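Local coordinates for protein catechol 1,2-dioxygenase (Acinetobacter sp., PDB 1DMH) that uses a ferric iron in each subunit of a homodimer to cleave catechol with dioxygen, giving cis,cis-muconate, at residues A[61-65]-A[207-211]. Numbering follows the deposited sequence.
Sequences YLNQL and PTQQL. With LIO ([1-pentadecanoyl-2-decanoyl-glycerol-3-yl]phosphonyl choline), chain E.
Tyr61 reaches from helix 52-67 to the first turn of helix 207-214, where its OH donates a hydrogen bond of 2.7 Å to Pro207 O. With CG anti to the backbone N (chi1 179°), the long ring carries its hydroxyl over to the other helix, and the acceptor sits at the ring edge, near its plane. Pro207 O also takes the helical bond from Leu211 N; the two donors arrive from opposite faces of the carbonyl plane. The hydroxyl stands 73° out of that plane, so it is not on a lone pair, and both bonds coexist at this oxygen. Tyrosine suits this place because one rigid side chain offers a polar end for the carbonyl and ring carbons that pack on both side chains: Tyr61 CE1 is 3.8 Å from Pro207 CB and Tyr61 CZ 3.9 Å from Leu211 CB. The same ring meets a bound phospholipid, Tyr61 CD2 coming within 3.5 Å of LIO C36 on the shorter acyl chain. Next to it, Leu62 lays its CD2 3.5 Å from LIO C23 of the longer chain, a branched methyl against hydrocarbon. Gln64 is exposed, and its methylenes can still serve as apolar surface at the rim, Gln64 CG resting 4.1 Å from Pro207 CB. Leu65, whose N bonds to Tyr61 O, is buried; its branched apolar end suits the proline ring, Leu65 CD1 lying 4.2 Å from Pro207 CG. Proline fits the first turn of a helix, where its missing N-H costs no helical bond, and its compact ring rests on the backbone at Gln64 and Leu65, Pro207 CG 3.8 Å from Gln64 O. Leu74 of helix 71-77 also touches both Tyr61 and Leu65, while Thr208 OG1 is hydrogen-bonded to Glu70. One buried hydroxyl-to-carbonyl bond within an apolar seam thus joins a helix of the N-terminal helical zipper to the dioxygenase domain, beside Val30 of the second subunit, which packs on Leu211, and Tyr61 and Leu62 also line the phospholipid pocket.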
loop_
_atom_site.group_PDB
_atom_site.type_symbol
_atom_site.label_atom_id
_atom_site.label_comp_id
_atom_site.label_asym_id
_atom_site.label_seq_id
_atom_site.Cartn_x
_atom_site.Cartn_y
_atom_site.Cartn_z
ATOM N N TYR A 61 -4.993 -0.824 6.167
ATOM C CA TYR A 61 -4.100 -1.948 5.966
ATOM C C TYR A 61 -2.936 -1.542 5.078
ATOM O O TYR A 61 -1.812 -1.929 5.314
ATOM C CB TYR A 61 -4.841 -3.094 5.306
ATOM C CG TYR A 61 -3.967 -4.288 5.056
ATOM C CD1 TYR A 61 -3.663 -5.179 6.086
ATOM C CD2 TYR A 61 -3.380 -4.486 3.813
ATOM C CE1 TYR A 61 -2.777 -6.257 5.877
ATOM C CE2 TYR A 61 -2.489 -5.557 3.587
ATOM C CZ TYR A 61 -2.190 -6.434 4.626
ATOM O OH TYR A 61 -1.290 -7.460 4.429
ATOM N N LEU A 62 -3.212 -0.761 4.047
ATOM C CA LEU A 62 -2.176 -0.294 3.132
ATOM C C LEU A 62 -1.138 0.570 3.833
ATOM O O LEU A 62 0.057 0.482 3.523
ATOM C CB LEU A 62 -2.821 0.497 2.005
ATOM C CG LEU A 62 -2.860 -0.202 0.665
ATOM C CD1 LEU A 62 -3.083 -1.707 0.822
ATOM C CD2 LEU A 62 -3.922 0.477 -0.164
ATOM N N ASN A 63 -1.575 1.431 4.753
ATOM C CA ASN A 63 -0.591 2.225 5.490
ATOM C C ASN A 63 0.282 1.297 6.347
ATOM O O ASN A 63 1.501 1.425 6.415
ATOM C CB ASN A 63 -1.257 3.253 6.417
ATOM C CG ASN A 63 -1.594 4.542 5.711
ATOM O OD1 ASN A 63 -0.851 5.013 4.839
ATOM N ND2 ASN A 63 -2.694 5.150 6.109
ATOM N N GLN A 64 -0.371 0.352 7.003
ATOM C CA GLN A 64 0.323 -0.582 7.874
ATOM C C GLN A 64 1.310 -1.464 7.108
ATOM O O GLN A 64 2.396 -1.785 7.600
ATOM C CB GLN A 64 -0.724 -1.414 8.589
ATOM C CG GLN A 64 -0.173 -2.357 9.577
ATOM C CD GLN A 64 -1.288 -3.031 10.373
ATOM O OE1 GLN A 64 -2.256 -3.561 9.793
ATOM N NE2 GLN A 64 -1.162 -3.017 11.716
ATOM N N LEU A 65 0.935 -1.841 5.889
ATOM C CA LEU A 65 1.789 -2.682 5.046
ATOM C C LEU A 65 3.089 -1.937 4.731
ATOM O O LEU A 65 4.186 -2.485 4.893
ATOM C CB LEU A 65 1.085 -3.015 3.730
ATOM C CG LEU A 65 1.854 -3.934 2.761
ATOM C CD1 LEU A 65 2.057 -5.329 3.364
ATOM C CD2 LEU A 65 1.058 -4.019 1.452
ATOM N N PRO A 207 1.649 -7.189 9.048
ATOM C CA PRO A 207 0.490 -7.146 8.146
ATOM C C PRO A 207 0.358 -8.329 7.144
ATOM O O PRO A 207 -0.751 -8.726 6.785
ATOM C CB PRO A 207 0.658 -5.781 7.450
ATOM C CG PRO A 207 2.177 -5.539 7.518
ATOM C CD PRO A 207 2.431 -5.941 8.937
ATOM N N THR A 208 1.474 -8.886 6.692
ATOM C CA THR A 208 1.381 -9.980 5.732
ATOM C C THR A 208 0.714 -11.179 6.412
ATOM O O THR A 208 -0.237 -11.764 5.885
ATOM C CB THR A 208 2.784 -10.382 5.161
ATOM O OG1 THR A 208 3.365 -9.260 4.484
ATOM C CG2 THR A 208 2.654 -11.526 4.163
ATOM N N GLN A 209 1.197 -11.535 7.595
ATOM C CA GLN A 209 0.611 -12.662 8.283
ATOM C C GLN A 209 -0.830 -12.373 8.670
ATOM O O GLN A 209 -1.686 -13.272 8.629
ATOM C CB GLN A 209 1.425 -13.015 9.515
ATOM C CG GLN A 209 0.961 -14.315 10.153
ATOM C CD GLN A 209 1.041 -15.471 9.184
ATOM O OE1 GLN A 209 0.023 -16.062 8.822
ATOM N NE2 GLN A 209 2.248 -15.795 8.748
ATOM N N GLN A 210 -1.109 -11.136 9.074
ATOM C CA GLN A 210 -2.478 -10.773 9.414
ATOM C C GLN A 210 -3.419 -11.028 8.234
ATOM O O GLN A 210 -4.497 -11.589 8.418
ATOM C CB GLN A 210 -2.572 -9.303 9.812
ATOM C CG GLN A 210 -1.734 -8.972 11.033
ATOM C CD GLN A 210 -2.184 -9.734 12.279
ATOM O OE1 GLN A 210 -1.432 -9.845 13.268
ATOM N NE2 GLN A 210 -3.425 -10.250 12.246
ATOM N N LEU A 211 -3.028 -10.624 7.027
ATOM C CA LEU A 211 -3.885 -10.857 5.878
ATOM C C LEU A 211 -3.987 -12.372 5.596
ATOM O O LEU A 211 -5.093 -12.898 5.383
ATOM C CB LEU A 211 -3.346 -10.148 4.636
ATOM C CG LEU A 211 -4.420 -9.631 3.673
ATOM C CD1 LEU A 211 -3.774 -9.245 2.360
ATOM C CD2 LEU A 211 -5.491 -10.645 3.451
HETATM C C1 LIO E . -10.901 -7.444 9.459
HETATM C C2 LIO E . -10.128 -7.495 8.312
HETATM C C3 LIO E . -10.912 -7.074 7.252
HETATM C C4 LIO E . -12.896 -6.831 13.203
HETATM C C5 LIO E . -12.900 -7.514 14.597
HETATM C C6 LIO E . -13.764 -5.523 15.769
HETATM C C7 LIO E . -13.891 -7.684 16.809
HETATM C C8 LIO E . -15.322 -7.184 14.953
HETATM C C11 LIO E . -12.862 -6.212 6.075
HETATM C C12 LIO E . -11.879 -6.227 4.879
HETATM C C13 LIO E . -12.486 -5.593 3.639
HETATM C C14 LIO E . -11.367 -5.200 2.686
HETATM C C15 LIO E . -11.952 -4.371 1.539
HETATM C C16 LIO E . -10.823 -3.704 0.766
HETATM C C17 LIO E . -11.385 -2.872 -0.386
HETATM C C18 LIO E . -10.382 -2.846 -1.539
HETATM C C19 LIO E . -9.136 -2.076 -1.112
HETATM C C20 LIO E . -9.129 -0.724 -1.784
HETATM C C21 LIO E . -7.706 -0.187 -1.789
HETATM C C22 LIO E . -7.733 1.222 -2.376
HETATM C C23 LIO E . -6.370 1.874 -2.217
HETATM C C24 LIO E . -6.422 3.278 -2.805
HETATM C C25 LIO E . -5.697 4.240 -1.874
HETATM C C31 LIO E . -7.738 -6.737 7.399
HETATM C C32 LIO E . -7.888 -7.294 5.967
HETATM C C33 LIO E . -7.646 -6.164 4.949
HETATM C C34 LIO E . -7.482 -6.764 3.550
HETATM C C35 LIO E . -7.445 -5.658 2.498
HETATM C C36 LIO E . -6.077 -5.654 1.826
HETATM C C37 LIO E . -6.201 -5.218 0.365
HETATM C C38 LIO E . -4.807 -5.221 -0.274
HETATM C C39 LIO E . -4.793 -6.156 -1.487
HETATM C C40 LIO E . -3.541 -5.892 -2.328
HETATM N N LIO E . -13.965 -6.972 15.518
HETATM O O2 LIO E . -8.786 -6.841 8.449
HETATM O O3 LIO E . -12.311 -6.674 7.368
HETATM O O11 LIO E . -14.037 -5.839 5.969
HETATM O O31 LIO E . -6.675 -6.164 7.700
HETATM O O1P LIO E . -13.448 -8.396 10.583
HETATM O O2P LIO E . -12.133 -9.683 12.220
HETATM O O3P LIO E . -10.982 -8.604 10.328
HETATM O O4P LIO E . -11.934 -7.216 12.170
HETATM P P LIO E . -12.128 -8.469 11.319
#